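Local atomic coordinates of possible metal-dependent hydrolase (Veillonella parvula, PDB entry 3RPC), a protein that probably acts as a metal-dependent hydrolase of the metallo-beta-lactamase superfamily and binds two zinc ions. Residues A[23-28]-A[60-65]; A[28-33]-A[52-57]; A[86-91]-A[106-111]; A[15-20]-A[153-158]; A[187-192]-A[220-225]. All coordinates share one frame; numbering follows the deposited sequence.

Interaction 1: residues A[23-28]-A[60-65]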
# COMPACT_ATOMS: atom_id res chain seq x y z
N THR A 23 -8.32 8.50 -25.02
CA THR A 23 -9.12 7.37 -24.59
C THR A 23 -8.23 6.25 -24.06
O THR A 23 -7.38 5.73 -24.77
CB THR A 23 -10.00 6.84 -25.73
OG1 THR A 23 -10.96 7.85 -26.10
CG2 THR A 23 -10.75 5.59 -25.31
N PHE A 24 -8.45 5.88 -22.79
CA PHE A 24 -7.74 4.80 -22.15
C PHE A 24 -8.56 3.52 -22.22
O PHE A 24 -9.70 3.49 -21.74
CB PHE A 24 -7.51 5.12 -20.67
CG PHE A 24 -6.67 6.34 -20.43
CD1 PHE A 24 -5.28 6.26 -20.45
CD2 PHE A 24 -7.27 7.56 -20.16
CE1 PHE A 24 -4.50 7.39 -20.21
CE2 PHE A 24 -6.49 8.70 -19.92
CZ PHE A 24 -5.11 8.61 -19.94
N LEU A 25 -7.98 2.47 -22.78
CA LEU A 25 -8.55 1.13 -22.66
C LEU A 25 -8.06 0.54 -21.34
O LEU A 25 -6.85 0.37 -21.13
CB LEU A 25 -8.12 0.26 -23.85
CG LEU A 25 -8.54 -1.21 -23.80
CD1 LEU A 25 -10.05 -1.33 -23.81
CD2 LEU A 25 -7.94 -2.00 -24.97
N ILE A 26 -9.00 0.27 -20.45
CA ILE A 26 -8.70 -0.20 -19.10
C ILE A 26 -8.86 -1.71 -18.98
O ILE A 26 -9.88 -2.27 -19.40
CB ILE A 26 -9.61 0.51 -18.09
CG1 ILE A 26 -9.24 1.99 -18.01
CG2 ILE A 26 -9.50 -0.15 -16.71
CD1 ILE A 26 -10.28 2.84 -17.30
N ASP A 27 -7.83 -2.36 -18.44
CA ASP A 27 -7.86 -3.77 -18.05
C ASP A 27 -8.54 -4.67 -19.08
O ASP A 27 -9.53 -5.34 -18.77
CB ASP A 27 -8.51 -3.91 -16.67
CG ASP A 27 -7.62 -3.39 -15.54
OD1 ASP A 27 -6.55 -2.82 -15.84
OD2 ASP A 27 -7.99 -3.54 -14.36
N PRO A 28 -7.98 -4.73 -20.30
CA PRO A 28 -8.62 -5.48 -21.39
C PRO A 28 -8.50 -7.00 -21.25
O PRO A 28 -7.39 -7.56 -21.35
CB PRO A 28 -7.86 -4.99 -22.63
CG PRO A 28 -6.49 -4.71 -22.09
CD PRO A 28 -6.74 -4.07 -20.75
N ASP A 60 -14.52 -1.81 -33.35
CA ASP A 60 -15.13 -0.71 -32.61
C ASP A 60 -14.47 -0.56 -31.25
O ASP A 60 -14.28 0.55 -30.77
CB ASP A 60 -16.64 -0.92 -32.47
CG ASP A 60 -17.39 -0.59 -33.75
OD1 ASP A 60 -18.63 -0.70 -33.76
OD2 ASP A 60 -16.73 -0.20 -34.74
N LEU A 61 -14.11 -1.68 -30.64
CA LEU A 61 -13.46 -1.64 -29.34
C LEU A 61 -12.14 -0.89 -29.43
O LEU A 61 -11.83 -0.03 -28.61
CB LEU A 61 -13.25 -3.06 -28.81
CG LEU A 61 -12.71 -3.22 -27.37
CD1 LEU A 61 -13.13 -4.57 -26.81
CD2 LEU A 61 -11.21 -3.05 -27.33
N LEU A 62 -11.34 -1.20 -30.45
CA LEU A 62 -9.99 -0.66 -30.52
C LEU A 62 -9.90 0.72 -31.17
O LEU A 62 -8.89 1.40 -31.02
CB LEU A 62 -9.07 -1.63 -31.27
CG LEU A 62 -8.85 -3.00 -30.62
CD1 LEU A 62 -8.06 -3.90 -31.55
CD2 LEU A 62 -8.15 -2.84 -29.28
N SER A 63 -10.95 1.12 -31.87
CA SER A 63 -10.89 2.26 -32.79
C SER A 63 -10.09 3.49 -32.33
O SER A 63 -9.05 3.82 -32.92
CB SER A 63 -12.30 2.68 -33.26
OG SER A 63 -13.21 2.76 -32.18
N ASN A 64 -10.57 4.17 -31.29
CA ASN A 64 -9.97 5.43 -30.86
C ASN A 64 -9.13 5.33 -29.60
O ASN A 64 -8.95 6.31 -28.87
CB ASN A 64 -11.06 6.49 -30.65
CG ASN A 64 -11.49 7.15 -31.95
OD1 ASN A 64 -10.66 7.61 -32.73
ND2 ASN A 64 -12.80 7.20 -32.18
N VAL A 65 -8.60 4.14 -29.33
CA VAL A 65 -7.77 3.95 -28.14
C VAL A 65 -6.42 4.66 -28.29
O VAL A 65 -5.73 4.48 -29.30
CB VAL A 65 -7.58 2.44 -27.83
CG1 VAL A 65 -6.59 2.24 -26.69
CG2 VAL A 65 -8.92 1.80 -27.49
O HOH W 1 -10.16 9.44 -28.03
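T23 and V65 bring their CA atoms to 5.1 Å, where strand 22-26 passes the type I turn from L62 to V65 that follows helix 58-62. The strand is an inner member of one of the two mixed sheets expected of the metallo-beta-lactamase alpha-beta/beta-alpha fold, and the contact shows how strand alternation sorts partners. T23 and L25 point at the turn and helix end, whereas F24 between them points away, and its ring meets that of F155 and the side chains of strand 123-128. L25 does most of the apolar work. Its CB rests 3.8 Å from V65 CG1, and because CG stands anti to the backbone N (chi1 175°), the branch is thrown forward onto the last turn of the helix. There L25 CD1 lies 4.1 Å from L61 CD2, the two leucines crossing at about a right angle, and L25 CD2 reaches L62 CD2 more loosely, at 4.4 Å. Past the strand, D27 OD2 hydrogen-bonds ND1 of the zinc ligand H77, so the same chain segment becomes a second-shell support of the metal site. T23 OG1 hydrogen-bonds T18 OG1 on the neighbouring strand, and T23 CB lies 3.4 Å from N64 O. A water oxygen sits 2.6 Å from T23 OG1 and donates a weak hydrogen bond to N64 O.

Interaction 2: residues A[28-33]-A[52-57]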
# COMPACT_ATOMS: atom_id res chain seq x y z
N PRO A 28 -7.98 -4.73 -20.30
CA PRO A 28 -8.62 -5.48 -21.39
C PRO A 28 -8.50 -7.00 -21.25
O PRO A 28 -7.39 -7.56 -21.35
CB PRO A 28 -7.86 -4.99 -22.63
CG PRO A 28 -6.49 -4.71 -22.09
CD PRO A 28 -6.74 -4.07 -20.75
N PHE A 29 -9.64 -7.64 -21.03
CA PHE A 29 -9.79 -9.08 -20.99
C PHE A 29 -10.78 -9.34 -22.11
O PHE A 29 -11.97 -9.11 -21.95
CB PHE A 29 -10.35 -9.46 -19.61
CG PHE A 29 -10.93 -10.86 -19.51
CD1 PHE A 29 -10.31 -11.95 -20.10
CD2 PHE A 29 -12.08 -11.07 -18.75
CE1 PHE A 29 -10.85 -13.23 -19.96
CE2 PHE A 29 -12.61 -12.35 -18.61
CZ PHE A 29 -12.00 -13.43 -19.21
N LEU A 30 -10.26 -9.77 -23.26
CA LEU A 30 -11.04 -9.68 -24.50
C LEU A 30 -11.48 -11.02 -25.10
O LEU A 30 -12.04 -11.05 -26.20
CB LEU A 30 -10.28 -8.84 -25.54
CG LEU A 30 -9.85 -7.44 -25.06
CD1 LEU A 30 -9.16 -6.65 -26.18
CD2 LEU A 30 -11.06 -6.67 -24.52
N ALA A 31 -11.24 -12.12 -24.39
CA ALA A 31 -11.51 -13.46 -24.93
C ALA A 31 -12.98 -13.66 -25.32
O ALA A 31 -13.88 -13.12 -24.67
CB ALA A 31 -11.09 -14.53 -23.92
N PRO A 32 -13.23 -14.46 -26.36
CA PRO A 32 -14.62 -14.82 -26.66
C PRO A 32 -15.27 -15.60 -25.51
O PRO A 32 -14.57 -16.17 -24.67
CB PRO A 32 -14.50 -15.72 -27.90
CG PRO A 32 -13.18 -15.33 -28.52
CD PRO A 32 -12.28 -14.98 -27.36
N LYS A 33 -16.59 -15.59 -25.48
CA LYS A 33 -17.38 -16.35 -24.51
C LYS A 33 -16.85 -17.78 -24.29
O LYS A 33 -16.56 -18.51 -25.24
CB LYS A 33 -18.84 -16.39 -24.98
CG LYS A 33 -19.78 -17.20 -24.08
CD LYS A 33 -21.23 -17.04 -24.54
CE LYS A 33 -22.19 -17.90 -23.72
NZ LYS A 33 -23.60 -17.69 -24.18
N VAL A 52 -20.20 -14.09 -21.14
CA VAL A 52 -20.86 -13.39 -22.24
C VAL A 52 -19.79 -12.93 -23.22
O VAL A 52 -18.64 -12.74 -22.82
CB VAL A 52 -21.66 -12.16 -21.77
CG1 VAL A 52 -22.79 -12.59 -20.84
CG2 VAL A 52 -20.76 -11.16 -21.06
N ASP A 53 -20.17 -12.78 -24.48
CA ASP A 53 -19.29 -12.24 -25.50
C ASP A 53 -19.15 -10.73 -25.31
O ASP A 53 -19.93 -10.12 -24.58
CB ASP A 53 -19.84 -12.54 -26.90
CG ASP A 53 -19.48 -13.94 -27.37
OD1 ASP A 53 -18.27 -14.26 -27.43
OD2 ASP A 53 -20.42 -14.72 -27.67
N LEU A 54 -18.16 -10.14 -25.97
CA LEU A 54 -18.02 -8.69 -25.94
C LEU A 54 -19.26 -8.04 -26.56
O LEU A 54 -19.91 -8.63 -27.44
CB LEU A 54 -16.78 -8.27 -26.73
CG LEU A 54 -15.41 -8.67 -26.18
CD1 LEU A 54 -14.32 -8.39 -27.21
CD2 LEU A 54 -15.10 -7.95 -24.85
N PRO A 55 -19.59 -6.82 -26.12
CA PRO A 55 -20.79 -6.13 -26.62
C PRO A 55 -20.56 -5.36 -27.92
O PRO A 55 -21.51 -4.78 -28.46
CB PRO A 55 -21.08 -5.13 -25.50
CG PRO A 55 -19.72 -4.79 -24.97
CD PRO A 55 -18.96 -6.11 -24.99
N LEU A 56 -19.33 -5.37 -28.42
CA LEU A 56 -19.03 -4.69 -29.68
C LEU A 56 -17.93 -5.42 -30.42
O LEU A 56 -17.23 -6.25 -29.85
CB LEU A 56 -18.64 -3.23 -29.43
CG LEU A 56 -17.29 -2.91 -28.79
CD1 LEU A 56 -17.12 -1.40 -28.66
CD2 LEU A 56 -17.11 -3.58 -27.43
N SER A 57 -17.80 -5.14 -31.71
CA SER A 57 -16.75 -5.74 -32.53
C SER A 57 -15.38 -5.26 -32.08
O SER A 57 -15.24 -4.17 -31.51
CB SER A 57 -16.96 -5.39 -34.01
OG SER A 57 -16.66 -4.02 -34.21
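The long loop joining strand 22-26 to helix 58-62 doubles back on itself where K33 meets D53 and L30 meets L54. Neither run forms a regular helix or strand; a single backbone-to-carboxylate bond and a leucine pair join them directly. The polar contact uses the backbone of K33: its N donates to D53 OD1 at 2.9 Å, with an N-H...O angle of 169°. The bond is straight at the hydrogen, yet it reaches the oxygen from above the carboxylate plane, 50° out of it. The same carboxylate lies across the root of the lysine side chain, K33 CB being 3.3 Å from D53 OD1. With CG anti to the backbone N (chi1 178°) and every later torsion extended, the lysine runs on and away, leaving NZ 5.6 Å from D53 OD2, a distance at which the charges could attract but do not touch. In this probable metallo-beta-lactamase fold the loop passes near the metal centre: the side chain of F29 comes to about 8 Å from a zinc ion. R11 ties the runs together, its guanidinium bonding to the carbonyls of F29, A31 and V52 and making a cation-pi contact with the F29 ring. Deeper in, L54 CD1 packs 3.6 Å from L30 O, and beside L61 the atoms L30 CD2 and L54 CD2 lie 4.3 Å apart.

Interaction 3: residues A[86-91]-A[106-111]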
# COMPACT_ATOMS: atom_id res chain seq x y z
N ILE A 86 -4.22 -5.75 -29.43
CA ILE A 86 -3.83 -4.36 -29.21
C ILE A 86 -2.53 -3.99 -29.93
O ILE A 86 -1.53 -4.70 -29.80
CB ILE A 86 -3.68 -4.09 -27.69
CG1 ILE A 86 -5.00 -4.40 -26.97
CG2 ILE A 86 -3.23 -2.65 -27.44
CD1 ILE A 86 -4.88 -4.45 -25.45
N PRO A 87 -2.53 -2.89 -30.70
CA PRO A 87 -1.30 -2.47 -31.38
C PRO A 87 -0.13 -2.35 -30.40
O PRO A 87 -0.26 -1.76 -29.33
CB PRO A 87 -1.67 -1.11 -31.97
CG PRO A 87 -3.12 -1.20 -32.21
CD PRO A 87 -3.68 -2.05 -31.07
N LYS A 88 1.01 -2.93 -30.78
CA LYS A 88 2.16 -3.05 -29.90
C LYS A 88 2.79 -1.70 -29.59
O LYS A 88 3.59 -1.59 -28.66
CB LYS A 88 3.22 -3.96 -30.53
CG LYS A 88 2.75 -5.36 -30.86
CD LYS A 88 2.28 -6.12 -29.62
CE LYS A 88 2.06 -7.58 -29.97
NZ LYS A 88 1.62 -8.38 -28.81
N SER A 89 2.44 -0.68 -30.35
CA SER A 89 3.05 0.63 -30.17
C SER A 89 2.26 1.55 -29.22
O SER A 89 2.74 2.63 -28.88
CB SER A 89 3.25 1.31 -31.52
OG SER A 89 2.01 1.44 -32.19
N LEU A 90 1.07 1.13 -28.79
CA LEU A 90 0.30 1.96 -27.86
C LEU A 90 0.96 2.00 -26.50
O LEU A 90 1.45 0.98 -26.01
CB LEU A 90 -1.12 1.43 -27.70
CG LEU A 90 -2.07 1.67 -28.86
CD1 LEU A 90 -3.40 0.96 -28.61
CD2 LEU A 90 -2.27 3.17 -29.07
N PRO A 91 1.00 3.18 -25.87
CA PRO A 91 1.51 3.25 -24.50
C PRO A 91 0.67 2.38 -23.56
O PRO A 91 -0.56 2.45 -23.60
CB PRO A 91 1.34 4.73 -24.13
CG PRO A 91 1.30 5.44 -25.45
CD PRO A 91 0.59 4.50 -26.38
N GLN A 106 5.88 -9.50 -24.14
CA GLN A 106 4.75 -9.82 -25.00
C GLN A 106 4.70 -8.94 -26.25
O GLN A 106 3.76 -9.01 -27.04
CB GLN A 106 3.44 -9.77 -24.20
CG GLN A 106 3.37 -10.86 -23.12
CD GLN A 106 2.29 -10.65 -22.07
OE1 GLN A 106 1.74 -9.56 -21.92
NE2 GLN A 106 1.98 -11.71 -21.33
N GLY A 107 5.73 -8.12 -26.44
CA GLY A 107 5.90 -7.39 -27.68
C GLY A 107 5.58 -5.91 -27.62
O GLY A 107 5.74 -5.19 -28.60
N PHE A 108 5.11 -5.43 -26.47
CA PHE A 108 4.77 -4.02 -26.33
C PHE A 108 6.01 -3.16 -26.10
O PHE A 108 6.81 -3.43 -25.21
CB PHE A 108 3.69 -3.86 -25.24
CG PHE A 108 2.38 -4.50 -25.62
CD1 PHE A 108 1.43 -3.78 -26.33
CD2 PHE A 108 2.13 -5.84 -25.34
CE1 PHE A 108 0.24 -4.37 -26.73
CE2 PHE A 108 0.94 -6.44 -25.75
CZ PHE A 108 -0.00 -5.70 -26.44
N ILE A 109 6.18 -2.13 -26.92
CA ILE A 109 7.45 -1.40 -26.96
C ILE A 109 7.44 -0.12 -26.14
O ILE A 109 8.49 0.50 -25.96
CB ILE A 109 7.84 -1.04 -28.40
CG1 ILE A 109 6.81 -0.07 -28.98
CG2 ILE A 109 7.94 -2.29 -29.26
CD1 ILE A 109 7.23 0.52 -30.33
N ASP A 110 6.27 0.27 -25.65
CA ASP A 110 6.15 1.50 -24.87
C ASP A 110 5.33 1.23 -23.61
O ASP A 110 4.16 1.56 -23.52
CB ASP A 110 5.50 2.60 -25.71
CG ASP A 110 5.49 3.94 -25.02
OD1 ASP A 110 6.05 4.05 -23.91
OD2 ASP A 110 4.93 4.90 -25.61
N VAL A 111 5.98 0.59 -22.64
CA VAL A 111 5.34 0.24 -21.37
C VAL A 111 5.88 1.15 -20.27
O VAL A 111 7.09 1.29 -20.11
CB VAL A 111 5.58 -1.24 -21.02
CG1 VAL A 111 4.83 -1.61 -19.74
CG2 VAL A 111 5.14 -2.13 -22.19
O HOH W 2 3.62 -0.58 -26.16
O HOH W 3 4.32 4.58 -28.23
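K88 and F108 form the centre of this contact, and D110 holds its far end. The lysine lies over the ring with its polar tip beyond it: the chain bends at chi2 (-61°) and carries CD over the middle of the F108 ring, 3.9 Å from the centroid and 9° off the ring normal, a CH-pi contact. Past the ring K88 NZ donates to Q106 O at 2.8 Å, nearly along the C=O axis, and to I83 O as well, so two carbonyls grip the ammonium group. K88 O also accepts a hydrogen bond from I109 N at 3.2 Å. F108 also meets the preceding residues: CE1 lies 3.9 Å from I86 CG2, P87 O sits at the ring edge near its plane, and W78 makes an edge-to-face contact. D110 is joined both directly and through water. One molecule donates to K88 O and L90 O and accepts a hydrogen bond from D110 N; another, 2.7 Å from D110 OD2, donates to that oxygen and to S89 O. The carboxylate packs against the P91 ring, OD2 being 3.7 Å from CG, while R112 supplies its salt bridge. The two loops thus fasten the lead-in to strand 92-94 beside that to strand 111-113, at the edge of the sheet within this chain. F108 reaches I92 and, on helix 97-105, I103, and K88 ties back to I83 of helix 80-85.

Interaction 4: residues A[15-20]-A[153-158]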
# COMPACT_ATOMS: atom_id res chain seq x y z
N GLY A 15 -13.05 -1.36 -19.78
CA GLY A 15 -13.81 -0.18 -20.16
C GLY A 15 -12.94 0.77 -20.96
O GLY A 15 -11.73 0.58 -21.05
N LYS A 16 -13.57 1.79 -21.55
CA LYS A 16 -12.83 2.84 -22.24
C LYS A 16 -13.18 4.17 -21.59
O LYS A 16 -14.34 4.59 -21.59
CB LYS A 16 -13.17 2.85 -23.74
CG LYS A 16 -12.73 1.58 -24.48
CD LYS A 16 -13.37 1.46 -25.88
CE LYS A 16 -12.87 2.52 -26.83
NZ LYS A 16 -13.46 2.28 -28.18
N LEU A 17 -12.16 4.81 -21.02
CA LEU A 17 -12.33 6.08 -20.34
C LEU A 17 -11.79 7.18 -21.23
O LEU A 17 -10.60 7.21 -21.54
CB LEU A 17 -11.57 6.08 -19.01
CG LEU A 17 -11.57 7.39 -18.21
CD1 LEU A 17 -12.99 7.74 -17.78
CD2 LEU A 17 -10.65 7.29 -17.00
N THR A 18 -12.66 8.08 -21.65
CA THR A 18 -12.22 9.18 -22.51
C THR A 18 -12.21 10.45 -21.69
O THR A 18 -13.20 10.80 -21.05
CB THR A 18 -13.16 9.40 -23.71
OG1 THR A 18 -13.20 8.22 -24.51
CG2 THR A 18 -12.66 10.57 -24.56
N ILE A 19 -11.07 11.12 -21.69
CA ILE A 19 -10.92 12.39 -20.99
C ILE A 19 -10.25 13.29 -22.00
O ILE A 19 -9.16 12.99 -22.48
CB ILE A 19 -10.03 12.26 -19.75
CG1 ILE A 19 -10.63 11.28 -18.76
CG2 ILE A 19 -9.84 13.62 -19.08
CD1 ILE A 19 -9.71 11.01 -17.56
N LYS A 20 -10.92 14.38 -22.35
CA LYS A 20 -10.44 15.25 -23.42
C LYS A 20 -10.32 14.45 -24.72
O LYS A 20 -11.28 13.80 -25.13
CB LYS A 20 -9.13 15.92 -23.02
CG LYS A 20 -9.34 17.17 -22.14
CD LYS A 20 -8.23 17.37 -21.13
CE LYS A 20 -8.27 18.77 -20.51
NZ LYS A 20 -9.65 19.34 -20.38
N VAL A 153 -6.09 3.67 -9.99
CA VAL A 153 -5.54 4.84 -10.67
C VAL A 153 -6.47 6.03 -10.48
O VAL A 153 -7.69 5.91 -10.65
CB VAL A 153 -5.35 4.58 -12.18
CG1 VAL A 153 -4.69 5.79 -12.85
CG2 VAL A 153 -4.53 3.32 -12.41
N ILE A 154 -5.90 7.16 -10.11
CA ILE A 154 -6.59 8.44 -10.10
C ILE A 154 -6.24 9.18 -11.40
O ILE A 154 -5.07 9.31 -11.74
CB ILE A 154 -6.17 9.29 -8.87
CG1 ILE A 154 -6.89 8.79 -7.61
CG2 ILE A 154 -6.45 10.77 -9.11
CD1 ILE A 154 -8.35 9.21 -7.53
N PHE A 155 -7.26 9.59 -12.16
CA PHE A 155 -7.04 10.39 -13.37
C PHE A 155 -7.48 11.83 -13.10
O PHE A 155 -8.62 12.07 -12.70
CB PHE A 155 -7.86 9.86 -14.56
CG PHE A 155 -7.58 8.43 -14.94
CD1 PHE A 155 -6.80 8.13 -16.06
CD2 PHE A 155 -8.13 7.38 -14.22
CE1 PHE A 155 -6.57 6.82 -16.43
CE2 PHE A 155 -7.90 6.06 -14.59
CZ PHE A 155 -7.11 5.78 -15.69
N GLU A 156 -6.57 12.78 -13.30
CA GLU A 156 -6.87 14.20 -13.13
C GLU A 156 -6.56 14.96 -14.41
O GLU A 156 -5.60 14.63 -15.10
CB GLU A 156 -6.04 14.79 -12.00
CG GLU A 156 -6.36 14.22 -10.64
CD GLU A 156 -5.42 14.73 -9.56
OE1 GLU A 156 -4.29 15.14 -9.90
OE2 GLU A 156 -5.81 14.73 -8.38
N ALA A 157 -7.37 15.97 -14.72
CA ALA A 157 -7.09 16.84 -15.86
C ALA A 157 -7.86 18.15 -15.68
O ALA A 157 -8.89 18.18 -15.01
CB ALA A 157 -7.48 16.16 -17.17
N ALA A 158 -7.36 19.22 -16.29
CA ALA A 158 -7.95 20.54 -16.12
C ALA A 158 -9.42 20.58 -16.52
O ALA A 158 -9.77 20.20 -17.64
CB ALA A 158 -7.16 21.58 -16.90
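F155 shows how an aromatic side chain can be gripped along its whole length. Its CB comes first, 3.7 Å from I19 CD1. CG lies anti to the carbonyl carbon (chi1 -59°), and this swings the ring toward L17, whose CD2 stands over its centre, 3.7 Å from the centroid and 9° off the normal. The methyl is therefore almost equally near every ring atom: 3.8 Å from CD2, 3.9 Å from CG and 4.1 Å from CZ at the tip. This is a CH-pi contact made from one face; on the opposite face V153 CG1 lies offset toward the rim. Further along, I19 CG2 packs 4.0 Å from A157 CB. At the rim K20 bends at chi2 and chi4 to bring NZ within 2.9 Å of A158 O in a hydrogen bond, while E160 provides a salt bridge to the same NZ. The touching parts run within 16° of each other, but their closest CA atoms, those of I19 and A157, are 7.8 Å apart, so they meet through side chains. Strands 14-19 and 152-156 belong to different sheets, and these side chains form part of the core between them, as in the alpha-beta/beta-alpha sandwich of metallo-beta-lactamases.

Interaction 5: residues A[187-192]-A[220-225]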
# COMPACT_ATOMS: atom_id res chain seq x y z
N ILE A 187 -16.22 7.54 -9.42
CA ILE A 187 -15.55 6.42 -8.75
C ILE A 187 -15.99 5.11 -9.38
O ILE A 187 -17.16 4.74 -9.29
CB ILE A 187 -15.87 6.43 -7.24
CG1 ILE A 187 -15.47 7.79 -6.64
CG2 ILE A 187 -15.18 5.26 -6.52
CD1 ILE A 187 -15.90 7.97 -5.17
N ILE A 188 -15.06 4.43 -10.04
CA ILE A 188 -15.35 3.19 -10.75
C ILE A 188 -14.89 2.04 -9.85
O ILE A 188 -13.70 1.92 -9.56
CB ILE A 188 -14.63 3.14 -12.11
CG1 ILE A 188 -15.05 4.33 -12.97
CG2 ILE A 188 -14.93 1.84 -12.83
CD1 ILE A 188 -14.16 4.55 -14.19
N MSE A 189 -15.84 1.22 -9.41
CA MSE A 189 -15.61 0.19 -8.40
C MSE A 189 -15.86 -1.21 -8.93
O MSE A 189 -16.83 -1.43 -9.66
CB MSE A 189 -16.57 0.39 -7.22
CG MSE A 189 -16.61 1.79 -6.64
SE MSE A 189 -18.00 1.87 -5.26
CE MSE A 189 -17.30 0.53 -4.02
N ASN A 190 -15.00 -2.15 -8.55
CA ASN A 190 -15.16 -3.56 -8.90
C ASN A 190 -15.96 -4.25 -7.81
O ASN A 190 -15.42 -4.56 -6.74
CB ASN A 190 -13.79 -4.20 -9.09
CG ASN A 190 -13.08 -3.68 -10.33
OD1 ASN A 190 -13.72 -3.12 -11.23
ND2 ASN A 190 -11.76 -3.86 -10.39
N THR A 191 -17.24 -4.48 -8.07
CA THR A 191 -18.17 -4.86 -7.00
C THR A 191 -18.77 -6.25 -7.15
O THR A 191 -19.80 -6.55 -6.53
CB THR A 191 -19.31 -3.83 -6.87
OG1 THR A 191 -20.10 -3.81 -8.07
CG2 THR A 191 -18.76 -2.44 -6.62
N GLY A 192 -18.12 -7.09 -7.94
CA GLY A 192 -18.60 -8.44 -8.17
C GLY A 192 -18.40 -9.42 -7.02
O GLY A 192 -18.85 -10.56 -7.09
N ALA A 220 -20.23 12.11 -5.39
CA ALA A 220 -19.53 11.42 -6.47
C ALA A 220 -20.50 10.59 -7.30
O ALA A 220 -21.52 10.10 -6.80
CB ALA A 220 -18.42 10.53 -5.91
N LYS A 221 -20.17 10.45 -8.57
CA LYS A 221 -20.88 9.52 -9.45
C LYS A 221 -20.17 8.18 -9.32
O LYS A 221 -19.02 8.04 -9.72
CB LYS A 221 -20.82 10.01 -10.89
CG LYS A 221 -21.57 9.12 -11.86
CD LYS A 221 -22.50 9.94 -12.74
CE LYS A 221 -21.72 10.93 -13.59
NZ LYS A 221 -22.62 11.93 -14.23
N ILE A 222 -20.85 7.21 -8.72
CA ILE A 222 -20.28 5.89 -8.57
C ILE A 222 -20.68 4.99 -9.74
O ILE A 222 -21.83 5.03 -10.18
CB ILE A 222 -20.70 5.29 -7.23
CG1 ILE A 222 -20.08 6.13 -6.10
CG2 ILE A 222 -20.29 3.84 -7.15
CD1 ILE A 222 -20.82 6.06 -4.79
N ILE A 223 -19.73 4.22 -10.25
CA ILE A 223 -19.99 3.31 -11.36
C ILE A 223 -19.53 1.93 -10.94
O ILE A 223 -18.34 1.73 -10.69
CB ILE A 223 -19.23 3.76 -12.64
CG1 ILE A 223 -19.67 5.17 -13.05
CG2 ILE A 223 -19.48 2.78 -13.78
CD1 ILE A 223 -18.89 5.78 -14.23
N ALA A 224 -20.47 0.99 -10.83
CA ALA A 224 -20.16 -0.36 -10.38
C ALA A 224 -19.98 -1.32 -11.55
O ALA A 224 -20.86 -1.44 -12.41
CB ALA A 224 -21.25 -0.87 -9.43
N VAL A 225 -18.84 -2.01 -11.57
CA VAL A 225 -18.49 -2.92 -12.65
C VAL A 225 -17.88 -4.22 -12.12
O VAL A 225 -18.04 -4.53 -10.93
CB VAL A 225 -17.53 -2.24 -13.67
CG1 VAL A 225 -18.20 -1.01 -14.29
CG2 VAL A 225 -16.21 -1.86 -13.01
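I188 and V225 lie on one face of a parallel strand pair, M189 and I222 on the other, and in both cases the side chains cross obliquely. The axes of segments 187-190 and 221-225 approach to 4.7 Å, their directions 25° apart, and five backbone hydrogen bonds run from I187 N to K221 O through to T191 N to V225 O. On the first face, I188 CG2 touches V225 CG2 at 3.9 Å, and N190 OD1 presses on that same methyl at 3.3 Å. N190 ND2 makes a weak hydrogen bond to D168, a ligand of both zinc ions, and V225 directly precedes the zinc ligand H226. On the other face M189, a selenomethionine, has CG anti to the carbonyl carbon (chi1 -51°) and is extended at chi2, which sets SE 3.6 Å from I222 CG2, while I187 CD1 reaches A220 CB at 3.7 Å. T191 OG1 lies 3.4 Å from A224 CB, buried and without a polar partner in the model. The two strands and helix 207-216 make a beta-alpha-beta unit: the helix covers I187, M189 and I222 through M213, D209 and V214, whereas I188 and V225 face Y7 of strand 6-11, in the other sheet.

Five contacts together trace how two sheets and their loops build one metal-binding fold. Interaction 4 spans the widest interval of chain, and interactions 1, 2 and 3 all fall within it; interaction 5 follows later. Interactions 1 and 4 share one sheet through the neighbouring strands 22-26 and 14-19, while interactions 4 and 5 share the other, their centres about 15 Å apart. Interactions 1 and 2 meet at P28 and around L61, and I86 of interaction 3 packs against L25, L62 and P28. Interactions 3 and 5, on opposite sides of the chain's centre, are about 28 Å apart between centres. Interactions 2 and 5 come near the zinc ions, and interaction 1 reaches the site through D27, whereas interaction 3 lies at the surface.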